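Local structure of uncharacterized protein (Pyrococcus furiosus, 3IDU) at residues 21-26 with 35-40; 51-56 with 97-102; 91-96 with 109-114. The protein is of unknown function but binds a pair of manganese ions through its CARDB domain, an all-beta module that forms one part of a longer protein. All blocks are in the same frame, centred on the assembly; numbering follows the deposited sequence.

Interaction 1 of 3, residues 21-26 with 35-40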
ATOM      1  N   VAL A  21      -2.426  -3.643  -2.175  1.00 10.38           N
ATOM      2  CA  VAL A  21      -1.619  -2.439  -2.013  1.00 10.26           C
ATOM      3  C   VAL A  21      -0.327  -2.514  -2.815  1.00 11.53           C
ATOM      4  O   VAL A  21       0.229  -3.593  -3.030  1.00 11.20           O
ATOM      5  CB  VAL A  21      -1.240  -2.194  -0.535  1.00 12.07           C
ATOM      6  CG1 VAL A  21      -2.465  -1.819   0.268  1.00 22.00           C
ATOM      7  CG2 VAL A  21      -0.577  -3.437   0.042  1.00 11.81           C
ATOM      8  N   GLU A  22       0.145  -1.349  -3.249  1.00 11.58           N
ATOM      9  CA  GLU A  22       1.378  -1.244  -4.015  1.00 11.72           C
ATOM     10  C   GLU A  22       2.011   0.096  -3.662  1.00 13.68           C
ATOM     11  O   GLU A  22       1.309   1.091  -3.480  1.00 12.68           O
ATOM     12  CB  GLU A  22       1.089  -1.286  -5.517  1.00 14.30           C
ATOM     13  CG  GLU A  22       2.237  -1.835  -6.349  1.00 25.54           C
ATOM     14  CD  GLU A  22       2.138  -1.453  -7.816  1.00 25.38           C
ATOM     15  OE1 GLU A  22       1.012  -1.409  -8.348  1.00 25.10           O
ATOM     16  OE2 GLU A  22       3.191  -1.206  -8.437  1.00 32.68           O
ATOM     17  N   ILE A  23       3.335   0.120  -3.561  1.00 12.73           N
ATOM     18  CA  ILE A  23       4.061   1.344  -3.235  1.00 10.31           C
ATOM     19  C   ILE A  23       4.794   1.830  -4.480  1.00 10.12           C
ATOM     20  O   ILE A  23       5.343   1.026  -5.229  1.00 15.29           O
ATOM     21  CB  ILE A  23       5.117   1.092  -2.146  1.00 11.82           C
ATOM     22  CG1 ILE A  23       4.444   0.632  -0.852  1.00 10.47           C
ATOM     23  CG2 ILE A  23       5.944   2.354  -1.928  1.00 10.85           C
ATOM     24  CD1 ILE A  23       5.377  -0.130   0.069  1.00 20.40           C
ATOM     25  N   LYS A  24       4.793   3.140  -4.705  1.00 13.05           N
ATOM     26  CA  LYS A  24       5.496   3.711  -5.849  1.00 18.59           C
ATOM     27  C   LYS A  24       6.263   4.954  -5.424  1.00 14.70           C
ATOM     28  O   LYS A  24       5.756   5.776  -4.663  1.00 17.21           O
ATOM     29  CB  LYS A  24       4.518   4.068  -6.973  1.00 17.12           C
ATOM     30  CG  LYS A  24       3.830   2.868  -7.587  1.00 24.94           C
ATOM     31  CD  LYS A  24       3.168   3.220  -8.906  1.00 26.69           C
ATOM     32  CE  LYS A  24       2.475   2.002  -9.494  1.00 31.99           C
ATOM     33  NZ  LYS A  24       1.921   2.281 -10.842  1.00 38.90           N
ATOM     34  N   GLY A  25       7.491   5.082  -5.911  1.00 18.24           N
ATOM     35  CA  GLY A  25       8.306   6.232  -5.562  1.00 16.97           C
ATOM     36  C   GLY A  25       9.772   5.966  -5.847  1.00 14.82           C
ATOM     37  O   GLY A  25      10.109   4.905  -6.362  1.00 16.17           O
ATOM     38  N   PRO A  26      10.673   6.905  -5.516  1.00 19.87           N
ATOM     39  CA  PRO A  26      12.107   6.714  -5.765  1.00 25.03           C
ATOM     40  C   PRO A  26      12.714   5.555  -4.982  1.00 26.15           C
ATOM     41  O   PRO A  26      12.495   5.420  -3.778  1.00 31.61           O
ATOM     42  CB  PRO A  26      12.704   8.060  -5.367  1.00 23.59           C
ATOM     43  CG  PRO A  26      11.802   8.502  -4.258  1.00 29.42           C
ATOM     44  CD  PRO A  26      10.430   8.180  -4.819  1.00 22.81           C
ATOM     45  N   ALA A  35      11.420  13.200  -0.050  1.00 29.38           N
ATOM     46  CA  ALA A  35      11.040  12.183  -1.022  1.00 30.31           C
ATOM     47  C   ALA A  35       9.535  11.944  -0.930  1.00 29.26           C
ATOM     48  O   ALA A  35       8.978  11.848   0.165  1.00 26.42           O
ATOM     49  CB  ALA A  35      11.801  10.887  -0.756  1.00 20.03           C
ATOM     50  N   GLU A  36       8.880  11.850  -2.082  1.00 29.05           N
ATOM     51  CA  GLU A  36       7.439  11.635  -2.118  1.00 31.52           C
ATOM     52  C   GLU A  36       7.089  10.242  -2.634  1.00 28.97           C
ATOM     53  O   GLU A  36       7.527   9.841  -3.713  1.00 26.95           O
ATOM     54  CB  GLU A  36       6.776  12.702  -2.997  1.00 34.14           C
ATOM     55  CG  GLU A  36       7.042  14.132  -2.533  1.00 47.40           C
ATOM     56  CD  GLU A  36       6.423  15.181  -3.441  1.00 51.95           C
ATOM     57  OE1 GLU A  36       6.588  16.386  -3.155  1.00 56.49           O
ATOM     58  OE2 GLU A  36       5.773  14.804  -4.438  1.00 55.88           O
ATOM     59  N   TYR A  37       6.305   9.507  -1.852  1.00 19.19           N
ATOM     60  CA  TYR A  37       5.893   8.161  -2.237  1.00 22.49           C
ATOM     61  C   TYR A  37       4.387   8.071  -2.360  1.00 16.16           C
ATOM     62  O   TYR A  37       3.662   8.906  -1.827  1.00 16.32           O
ATOM     63  CB  TYR A  37       6.370   7.128  -1.214  1.00 22.46           C
ATOM     64  CG  TYR A  37       7.866   6.925  -1.198  1.00 18.78           C
ATOM     65  CD1 TYR A  37       8.702   7.789  -0.490  1.00 20.72           C
ATOM     66  CD2 TYR A  37       8.449   5.886  -1.918  1.00 19.70           C
ATOM     67  CE1 TYR A  37      10.088   7.617  -0.502  1.00 24.31           C
ATOM     68  CE2 TYR A  37       9.827   5.707  -1.939  1.00 27.08           C
ATOM     69  CZ  TYR A  37      10.641   6.575  -1.231  1.00 23.17           C
ATOM     70  OH  TYR A  37      12.005   6.403  -1.266  1.00 26.19           O
ATOM     71  N   GLU A  38       3.916   7.057  -3.075  1.00 15.94           N
ATOM     72  CA  GLU A  38       2.485   6.867  -3.241  1.00 18.92           C
ATOM     73  C   GLU A  38       2.098   5.441  -2.899  1.00 17.24           C
ATOM     74  O   GLU A  38       2.772   4.487  -3.291  1.00 19.29           O
ATOM     75  CB  GLU A  38       2.054   7.167  -4.679  1.00 25.33           C
ATOM     76  CG  GLU A  38       2.464   8.537  -5.191  1.00 26.46           C
ATOM     77  CD  GLU A  38       1.869   8.847  -6.550  1.00 32.36           C
ATOM     78  OE1 GLU A  38       1.951   7.981  -7.447  1.00 34.83           O
ATOM     79  OE2 GLU A  38       1.327   9.959  -6.724  1.00 39.30           O
ATOM     80  N   VAL A  39       1.012   5.306  -2.151  1.00 12.58           N
ATOM     81  CA  VAL A  39       0.508   3.995  -1.790  1.00 13.49           C
ATOM     82  C   VAL A  39      -0.774   3.828  -2.597  1.00 10.31           C
ATOM     83  O   VAL A  39      -1.725   4.585  -2.420  1.00 11.42           O
ATOM     84  CB  VAL A  39       0.192   3.900  -0.284  1.00 13.77           C
ATOM     85  CG1 VAL A  39      -0.387   2.529   0.033  1.00 17.66           C
ATOM     86  CG2 VAL A  39       1.469   4.132   0.532  1.00 23.11           C
ATOM     87  N   HIS A  40      -0.774   2.863  -3.512  1.00  9.95           N
ATOM     88  CA  HIS A  40      -1.937   2.594  -4.348  1.00 12.34           C
ATOM     89  C   HIS A  40      -2.751   1.467  -3.719  1.00 13.86           C
ATOM     90  O   HIS A  40      -2.314   0.319  -3.696  1.00 11.54           O
ATOM     91  CB  HIS A  40      -1.495   2.191  -5.761  1.00 12.47           C
ATOM     92  CG  HIS A  40      -0.846   3.301  -6.529  1.00 21.29           C
ATOM     93  ND1 HIS A  40      -1.337   3.759  -7.732  1.00 19.15           N
ATOM     94  CD2 HIS A  40       0.235   4.068  -6.247  1.00 20.76           C
ATOM     95  CE1 HIS A  40      -0.589   4.763  -8.158  1.00 25.51           C
ATOM     96  NE2 HIS A  40       0.371   4.970  -7.275  1.00 17.71           N
TER
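Ala35 CB meets the ring of Pro26 at CG where strands 19-24 and 35-43 pair antiparallel, the edge and middle strands of the three-stranded sheet in this CARDB beta sandwich. Tyr37 comes next. Its CG is anti to the carbonyl carbon (chi1 -69°), which carries the ring along the departing chain; Pro26 CD lies over one ring face, a CH-pi contact 4.0 Å from the centroid, and the hydroxyl OH donates to Pro26 O at 2.7 Å, in the carbonyl plane. The ring thus grips the loop where the strand has ended, and Gly25 CA passes 3.7 Å from Tyr37 CD2. Glu38 pairs with Lys24 through two backbone bonds, Glu38 N to Lys24 O and Lys24 N to Glu38 O. Val39 faces the same side as Ile23, toward the opposite sheet, where Ile23 rests on Ala112 and Phe114. His40 pairs with Glu22: its N donates to Glu22 O at 2.7 Å, while the return bond from Glu22 N is weak. The imidazole, held at ND1 by Glu75, is crossed at about a right angle by the extended Lys24 chain, whose CD approaches His40 NE2 to 3.7 Å and whose CE sits over the ring centre.

Interaction 2 of 3, residues 51-56 with 97-102. With MN (manganese (II) ion), chain D.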
ATOM      1  N   SER A  51     -14.836   0.642   5.325  1.00 12.16           N
ATOM      2  CA  SER A  51     -13.723   1.084   6.151  1.00 11.44           C
ATOM      3  C   SER A  51     -12.656   0.022   6.386  1.00 10.77           C
ATOM      4  O   SER A  51     -12.959  -1.095   6.792  1.00 11.29           O
ATOM      5  CB  SER A  51     -14.244   1.558   7.513  1.00 13.75           C
ATOM      6  OG  SER A  51     -13.192   2.104   8.299  1.00 21.82           O
ATOM      7  N   THR A  52     -11.405   0.378   6.116  1.00 11.56           N
ATOM      8  CA  THR A  52     -10.289  -0.521   6.357  1.00  7.62           C
ATOM      9  C   THR A  52      -9.056   0.325   6.616  1.00 11.80           C
ATOM     10  O   THR A  52      -8.979   1.487   6.206  1.00 12.21           O
ATOM     11  CB  THR A  52     -10.015  -1.481   5.179  1.00 11.83           C
ATOM     12  OG1 THR A  52      -9.066  -2.477   5.594  1.00 11.38           O
ATOM     13  CG2 THR A  52      -9.448  -0.731   3.988  1.00 14.36           C
ATOM     14  N   LYS A  53      -8.092  -0.256   7.315  1.00 10.16           N
ATOM     15  CA  LYS A  53      -6.879   0.467   7.649  1.00  9.45           C
ATOM     16  C   LYS A  53      -5.708   0.161   6.727  1.00 11.87           C
ATOM     17  O   LYS A  53      -5.486  -0.983   6.330  1.00 12.32           O
ATOM     18  CB  LYS A  53      -6.489   0.167   9.101  1.00 11.27           C
ATOM     19  CG  LYS A  53      -7.551   0.570  10.125  1.00 16.57           C
ATOM     20  CD  LYS A  53      -7.092   0.292  11.551  1.00 26.28           C
ATOM     21  CE  LYS A  53      -8.131   0.732  12.576  1.00 37.73           C
ATOM     22  NZ  LYS A  53      -7.699   0.460  13.981  1.00 44.02           N
ATOM     23  N   VAL A  54      -4.969   1.207   6.385  1.00  9.05           N
ATOM     24  CA  VAL A  54      -3.788   1.079   5.550  1.00  7.19           C
ATOM     25  C   VAL A  54      -2.645   1.593   6.426  1.00 10.72           C
ATOM     26  O   VAL A  54      -2.789   2.604   7.124  1.00  8.60           O
ATOM     27  CB  VAL A  54      -3.897   1.940   4.265  1.00 11.70           C
ATOM     28  CG1 VAL A  54      -2.608   1.838   3.451  1.00 13.64           C
ATOM     29  CG2 VAL A  54      -5.081   1.469   3.431  1.00  8.61           C
ATOM     30  N   ARG A  55      -1.523   0.887   6.400  1.00  9.01           N
ATOM     31  CA  ARG A  55      -0.376   1.260   7.203  1.00  8.79           C
ATOM     32  C   ARG A  55       0.907   1.179   6.392  1.00  8.15           C
ATOM     33  O   ARG A  55       1.060   0.313   5.524  1.00 13.45           O
ATOM     34  CB  ARG A  55      -0.259   0.334   8.426  1.00  7.05           C
ATOM     35  CG  ARG A  55      -1.490   0.300   9.344  1.00 10.82           C
ATOM     36  CD  ARG A  55      -1.269  -0.648  10.525  1.00 18.47           C
ATOM     37  NE  ARG A  55      -2.387  -0.704  11.472  1.00 20.64           N
ATOM     38  CZ  ARG A  55      -3.514  -1.389  11.283  1.00 26.08           C
ATOM     39  NH1 ARG A  55      -3.698  -2.087  10.172  1.00 17.66           N
ATOM     40  NH2 ARG A  55      -4.453  -1.396  12.221  1.00 27.04           N
ATOM     41  N   VAL A  56       1.817   2.105   6.667  1.00  7.55           N
ATOM     42  CA  VAL A  56       3.117   2.127   6.009  1.00  7.23           C
ATOM     43  C   VAL A  56       4.166   1.989   7.106  1.00  8.32           C
ATOM     44  O   VAL A  56       4.098   2.655   8.138  1.00 10.24           O
ATOM     45  CB  VAL A  56       3.348   3.439   5.209  1.00 10.49           C
ATOM     46  CG1 VAL A  56       4.836   3.612   4.904  1.00 11.79           C
ATOM     47  CG2 VAL A  56       2.574   3.384   3.903  1.00 11.63           C
ATOM     48  N   ASP A  97      -5.853  -3.842   5.655  1.00  7.95           N
ATOM     49  CA  ASP A  97      -6.617  -4.790   6.458  1.00 10.63           C
ATOM     50  C   ASP A  97      -5.688  -5.786   7.133  1.00 10.27           C
ATOM     51  O   ASP A  97      -5.916  -6.995   7.096  1.00 10.33           O
ATOM     52  CB  ASP A  97      -7.655  -5.560   5.641  1.00 17.01           C
ATOM     53  CG  ASP A  97      -8.562  -6.397   6.528  1.00 13.48           C
ATOM     54  OD1 ASP A  97      -8.814  -5.958   7.670  1.00 12.86           O
ATOM     55  OD2 ASP A  97      -9.031  -7.474   6.101  1.00 11.66           O
ATOM     56  N   GLU A  98      -4.639  -5.275   7.760  1.00  7.46           N
ATOM     57  CA  GLU A  98      -3.683  -6.134   8.433  1.00 13.62           C
ATOM     58  C   GLU A  98      -4.340  -6.938   9.551  1.00 14.72           C
ATOM     59  O   GLU A  98      -3.909  -8.052   9.849  1.00 21.59           O
ATOM     60  CB  GLU A  98      -2.539  -5.294   8.995  1.00 13.82           C
ATOM     61  CG  GLU A  98      -1.257  -6.068   9.171  1.00 16.81           C
ATOM     62  CD  GLU A  98      -0.150  -5.215   9.745  1.00 20.48           C
ATOM     63  OE1 GLU A  98       0.001  -4.056   9.299  1.00 16.03           O
ATOM     64  OE2 GLU A  98       0.573  -5.706  10.633  1.00 23.07           O
ATOM     65  N   GLU A  99      -5.382  -6.377  10.168  1.00 12.93           N
ATOM     66  CA  GLU A  99      -6.096  -7.054  11.260  1.00 20.92           C
ATOM     67  C   GLU A  99      -7.098  -8.062  10.707  1.00 18.10           C
ATOM     68  O   GLU A  99      -7.806  -8.732  11.459  1.00 16.19           O
ATOM     69  CB  GLU A  99      -6.840  -6.038  12.128  1.00 23.57           C
ATOM     70  CG  GLU A  99      -7.704  -5.072  11.337  1.00 34.31           C
ATOM     71  CD  GLU A  99      -6.966  -3.795  10.976  1.00 40.31           C
ATOM     72  OE1 GLU A  99      -6.703  -2.988  11.896  1.00 48.11           O
ATOM     73  OE2 GLU A  99      -6.644  -3.599   9.782  1.00 29.60           O
ATOM     74  N   ASN A 100      -7.127  -8.160   9.383  1.00 14.73           N
ATOM     75  CA  ASN A 100      -8.017  -9.048   8.654  1.00 17.46           C
ATOM     76  C   ASN A 100      -9.438  -9.084   9.195  1.00 16.64           C
ATOM     77  O   ASN A 100      -9.914 -10.101   9.708  1.00 19.23           O
ATOM     78  CB  ASN A 100      -7.441 -10.460   8.590  1.00 24.48           C
ATOM     79  CG  ASN A 100      -8.245 -11.364   7.676  1.00 27.66           C
ATOM     80  OD1 ASN A 100      -8.805 -10.914   6.657  1.00 15.58           O
ATOM     81  ND2 ASN A 100      -8.300 -12.647   8.019  1.00 37.07           N
ATOM     82  N   THR A 101     -10.112  -7.949   9.067  1.00 14.19           N
ATOM     83  CA  THR A 101     -11.491  -7.820   9.509  1.00 15.40           C
ATOM     84  C   THR A 101     -12.408  -7.814   8.285  1.00 17.76           C
ATOM     85  O   THR A 101     -13.627  -7.692   8.409  1.00 14.49           O
ATOM     86  CB  THR A 101     -11.690  -6.524  10.325  1.00 16.60           C
ATOM     87  OG1 THR A 101     -11.219  -5.402   9.571  1.00 22.73           O
ATOM     88  CG2 THR A 101     -10.918  -6.602  11.639  1.00 24.39           C
ATOM     89  N   VAL A 102     -11.812  -7.957   7.102  1.00 13.06           N
ATOM     90  CA  VAL A 102     -12.566  -7.975   5.851  1.00 10.80           C
ATOM     91  C   VAL A 102     -12.317  -9.281   5.098  1.00  8.04           C
ATOM     92  O   VAL A 102     -11.181  -9.582   4.753  1.00 10.93           O
ATOM     93  CB  VAL A 102     -12.155  -6.803   4.924  1.00 11.60           C
ATOM     94  CG1 VAL A 102     -13.001  -6.815   3.662  1.00 13.50           C
ATOM     95  CG2 VAL A 102     -12.304  -5.477   5.657  1.00 15.10           C
TER
HETATM   96 MN    MN D 602      -8.856  -9.269   4.737  1.00 12.87          MN
HETATM   97  O   HOH W   1      -9.864  -3.454   8.126  1.00 35.25           O
HETATM   98  O   HOH W   2      -3.302  -2.543   7.596  1.00 11.30           O
HETATM   99  O   HOH W   3      -6.669  -9.002   5.502  1.00 14.70           O
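Arg55 and Glu99 form the salt bridge of this contact: Arg55 NH2 donates to Glu99 OE1 at 2.8 Å, nearly straight (173°) and in the guanidinium plane, while the bond from NH1 to OE2 is long and weak. The two flat groups are turned 36° against each other. The Lys53 side chain crosses that of Glu99 at about a right angle, its CD 3.3 Å from Glu99 OE1, so the aliphatic chain flanks the bridge. A chain bent at chi2 (-92°) helps turn the Glu99 carboxylate toward the strand. At the backbone, Asp97 N donates to Lys53 O at 3.0 Å, and Thr52 OG1 packs against Asp97 CB. One water links Thr52 OG1, Asp97 OD1 and Thr101 OG1; another donates to Lys53 O and accepts from Glu98 N.

Behind these contacts, a type I turn from Asp97 to Asn100, closed by Asn100 N to Asp97 O, shapes the loop. The Asp97 carboxylate is fixed by Thr101 N at OD1, on the syn lone pair, and by Val102 N at OD2. Asp97 OD2 thereby faces a manganese ion at 2.3 Å, which Asn100 OD1, Val102 O at 2.4 Å and a water also bind; Glu104 and Glu107 complete the shell. The arrangement joins strand 49-58 to the loop between strands 88-96 and 111-118, which carries one half of the di-manganese site of the CARDB domain.

Interaction 3 of 3, residues 91-96 with 109-114. With MN (manganese (II) ion), chain C.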
ATOM      1  N   ARG A  91      13.677  -0.811   3.979  1.00 23.84           N
ATOM      2  CA  ARG A  91      12.573  -1.581   3.413  1.00 24.05           C
ATOM      3  C   ARG A  91      11.244  -0.942   3.806  1.00 20.17           C
ATOM      4  O   ARG A  91      10.932  -0.813   4.988  1.00 15.14           O
ATOM      5  CB  ARG A  91      12.617  -3.027   3.915  1.00 24.05           C
ATOM      6  CG  ARG A  91      11.411  -3.867   3.493  1.00 28.45           C
ATOM      7  CD  ARG A  91      11.521  -5.320   3.963  1.00 26.42           C
ATOM      8  NE  ARG A  91      12.657  -6.022   3.364  1.00 45.00           N
ATOM      9  CZ  ARG A  91      13.891  -6.036   3.864  1.00 46.54           C
ATOM     10  NH1 ARG A  91      14.164  -5.385   4.987  1.00 47.75           N
ATOM     11  NH2 ARG A  91      14.854  -6.705   3.241  1.00 36.46           N
ATOM     12  N   ILE A  92      10.473  -0.523   2.809  1.00 16.17           N
ATOM     13  CA  ILE A  92       9.174   0.088   3.066  1.00 11.82           C
ATOM     14  C   ILE A  92       8.105  -0.984   2.874  1.00 12.15           C
ATOM     15  O   ILE A  92       8.108  -1.695   1.871  1.00 16.24           O
ATOM     16  CB  ILE A  92       8.866   1.259   2.084  1.00 10.10           C
ATOM     17  CG1 ILE A  92       9.842   2.421   2.302  1.00 18.26           C
ATOM     18  CG2 ILE A  92       7.457   1.794   2.330  1.00 18.01           C
ATOM     19  CD1 ILE A  92      11.288   2.084   2.071  1.00 29.12           C
ATOM     20  N   ASN A  93       7.210  -1.110   3.847  1.00  9.83           N
ATOM     21  CA  ASN A  93       6.127  -2.071   3.758  1.00 10.73           C
ATOM     22  C   ASN A  93       4.821  -1.310   3.845  1.00 11.58           C
ATOM     23  O   ASN A  93       4.719  -0.310   4.551  1.00 11.69           O
ATOM     24  CB  ASN A  93       6.168  -3.097   4.904  1.00 11.36           C
ATOM     25  CG  ASN A  93       7.185  -4.203   4.676  1.00 10.53           C
ATOM     26  OD1 ASN A  93       8.136  -4.352   5.441  1.00 14.37           O
ATOM     27  ND2 ASN A  93       6.983  -4.989   3.624  1.00 12.36           N
ATOM     28  N   ALA A  94       3.825  -1.778   3.104  1.00 11.31           N
ATOM     29  CA  ALA A  94       2.510  -1.167   3.132  1.00  7.72           C
ATOM     30  C   ALA A  94       1.538  -2.319   3.317  1.00 11.67           C
ATOM     31  O   ALA A  94       1.688  -3.371   2.696  1.00 12.46           O
ATOM     32  CB  ALA A  94       2.234  -0.435   1.827  1.00 11.25           C
ATOM     33  N   THR A  95       0.561  -2.140   4.194  1.00  7.58           N
ATOM     34  CA  THR A  95      -0.415  -3.192   4.434  1.00  6.14           C
ATOM     35  C   THR A  95      -1.827  -2.638   4.438  1.00 10.51           C
ATOM     36  O   THR A  95      -2.051  -1.474   4.772  1.00 10.80           O
ATOM     37  CB  THR A  95      -0.194  -3.881   5.798  1.00 10.43           C
ATOM     38  OG1 THR A  95      -0.553  -2.979   6.855  1.00 11.19           O
ATOM     39  CG2 THR A  95       1.266  -4.282   5.966  1.00 10.70           C
ATOM     40  N   VAL A  96      -2.781  -3.479   4.063  1.00  7.09           N
ATOM     41  CA  VAL A  96      -4.177  -3.082   4.083  1.00  6.70           C
ATOM     42  C   VAL A  96      -4.930  -4.218   4.774  1.00  8.75           C
ATOM     43  O   VAL A  96      -4.665  -5.395   4.534  1.00  8.51           O
ATOM     44  CB  VAL A  96      -4.713  -2.791   2.659  1.00  7.74           C
ATOM     45  CG1 VAL A  96      -4.589  -4.023   1.776  1.00  9.65           C
ATOM     46  CG2 VAL A  96      -6.160  -2.326   2.739  1.00  4.59           C
ATOM     47  N   ASN A 109      -2.442 -10.837  -0.787  1.00 11.73           N
ATOM     48  CA  ASN A 109      -1.980  -9.770  -1.671  1.00 13.10           C
ATOM     49  C   ASN A 109      -2.234  -8.436  -0.971  1.00 11.39           C
ATOM     50  O   ASN A 109      -2.386  -7.390  -1.608  1.00  9.44           O
ATOM     51  CB  ASN A 109      -2.716  -9.815  -3.021  1.00 15.49           C
ATOM     52  CG  ASN A 109      -4.224  -9.655  -2.882  1.00 13.92           C
ATOM     53  OD1 ASN A 109      -4.761  -9.668  -1.778  1.00 10.80           O
ATOM     54  ND2 ASN A 109      -4.914  -9.516  -4.014  1.00 10.20           N
ATOM     55  N   ASN A 110      -2.261  -8.490   0.357  1.00  9.13           N
ATOM     56  CA  ASN A 110      -2.521  -7.316   1.182  1.00  8.90           C
ATOM     57  C   ASN A 110      -1.254  -6.659   1.710  1.00  6.69           C
ATOM     58  O   ASN A 110      -1.330  -5.746   2.529  1.00 10.10           O
ATOM     59  CB  ASN A 110      -3.419  -7.704   2.359  1.00 10.02           C
ATOM     60  CG  ASN A 110      -4.838  -8.006   1.933  1.00 10.86           C
ATOM     61  OD1 ASN A 110      -5.068  -8.749   0.983  1.00 11.91           O
ATOM     62  ND2 ASN A 110      -5.801  -7.438   2.645  1.00  8.43           N
ATOM     63  N   VAL A 111      -0.093  -7.112   1.248  1.00 10.00           N
ATOM     64  CA  VAL A 111       1.170  -6.544   1.710  1.00 10.99           C
ATOM     65  C   VAL A 111       2.100  -6.187   0.555  1.00 11.72           C
ATOM     66  O   VAL A 111       2.299  -6.987  -0.362  1.00 12.56           O
ATOM     67  CB  VAL A 111       1.906  -7.529   2.643  1.00 15.15           C
ATOM     68  CG1 VAL A 111       3.225  -6.924   3.099  1.00 21.19           C
ATOM     69  CG2 VAL A 111       1.033  -7.867   3.842  1.00 13.55           C
ATOM     70  N   ALA A 112       2.664  -4.984   0.614  1.00 11.81           N
ATOM     71  CA  ALA A 112       3.592  -4.499  -0.398  1.00 12.35           C
ATOM     72  C   ALA A 112       4.974  -4.323   0.227  1.00 15.28           C
ATOM     73  O   ALA A 112       5.102  -4.003   1.414  1.00 14.62           O
ATOM     74  CB  ALA A 112       3.107  -3.168  -0.968  1.00 14.29           C
ATOM     75  N   THR A 113       6.007  -4.546  -0.577  1.00 14.44           N
ATOM     76  CA  THR A 113       7.381  -4.403  -0.120  1.00 15.85           C
ATOM     77  C   THR A 113       8.110  -3.545  -1.144  1.00 18.21           C
ATOM     78  O   THR A 113       8.020  -3.791  -2.346  1.00 21.15           O
ATOM     79  CB  THR A 113       8.071  -5.779  -0.000  1.00 15.15           C
ATOM     80  OG1 THR A 113       7.283  -6.629   0.843  1.00 23.19           O
ATOM     81  CG2 THR A 113       9.461  -5.631   0.606  1.00 26.45           C
ATOM     82  N   PHE A 114       8.812  -2.528  -0.665  1.00 13.45           N
ATOM     83  CA  PHE A 114       9.539  -1.624  -1.541  1.00 17.90           C
ATOM     84  C   PHE A 114      10.837  -1.222  -0.853  1.00 19.65           C
ATOM     85  O   PHE A 114      10.829  -0.696   0.260  1.00 22.45           O
ATOM     86  CB  PHE A 114       8.671  -0.396  -1.833  1.00 20.82           C
ATOM     87  CG  PHE A 114       9.161   0.443  -2.976  1.00 23.11           C
ATOM     88  CD1 PHE A 114      10.234   1.311  -2.811  1.00 31.10           C
ATOM     89  CD2 PHE A 114       8.555   0.351  -4.226  1.00 25.12           C
ATOM     90  CE1 PHE A 114      10.702   2.079  -3.875  1.00 36.31           C
ATOM     91  CE2 PHE A 114       9.015   1.115  -5.299  1.00 23.99           C
ATOM     92  CZ  PHE A 114      10.092   1.981  -5.122  1.00 27.99           C
TER
HETATM   93 MN    MN C 601      -6.494  -8.898  -0.694  1.00  9.80          MN
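Ile92 and Phe114 are joined by two backbone hydrogen bonds, Ile92 N to Phe114 O at 2.6 Å and Phe114 N to Ile92 O, and Ala94 repeats the exchange with Ala112. Val96 N to Asn110 O continues the antiparallel pairing to the end of strand 88-96. Side-chain amides add two further bonds. Asn93 ND2 donates to Ala112 O at 3.1 Å from the face of the carbonyl opposite to Ala94 N, so this one oxygen accepts two donors. Asn110 ND2 reaches Val96 O at 3.0 Å from above the carbonyl plane, although the acceptor lies in the plane of the amide.

Apolar contacts divide between the two faces. Ala94 CB and Ala112 CB meet at 4.0 Å on the side where Ile23 of the other sheet packs; on the opposite side Thr95 lies alongside Val111, and Thr113 CG2 touches the aliphatic part of Arg91.

Metal bonds form the last group. Asn109 OD1 and Asn110 OD1 both bind the same manganese ion, each at 2.2 Å, and since Asn110 ND2 is tied to Val96 O, the amide is held with its oxygen toward the metal. Asp18, Leu19, Glu104 and Asn106 complete this second manganese site, at the end of two adjacent antiparallel strands of the CARDB beta sandwich, joined by a long metal-binding loop.

Overall arrangement
Along the chain, interaction 1 closes before the other two open, and the segments of interactions 2 and 3 alternate. Interaction 1 lies in the three-stranded sheet. Interactions 2 and 3, with centres about 12 Å apart, share the five-stranded sheet, where strands 49-58 and 88-96 are neighbours and Arg55 O probably accepts a hydrogen bond from Thr95 N. The two sheets meet in the core: Val21 packs on Val96, and Val39 on Val54 and Val56, although the centres of interactions 1 and 2 are about 18 Å apart. The loop between strands 88-96 and 111-118 supplies ligands to both manganese ions, and Glu104 binds both; Asp18 and Leu19, at the start of strand 19-24, add to one, and the metal pair lies at one end of the sandwich.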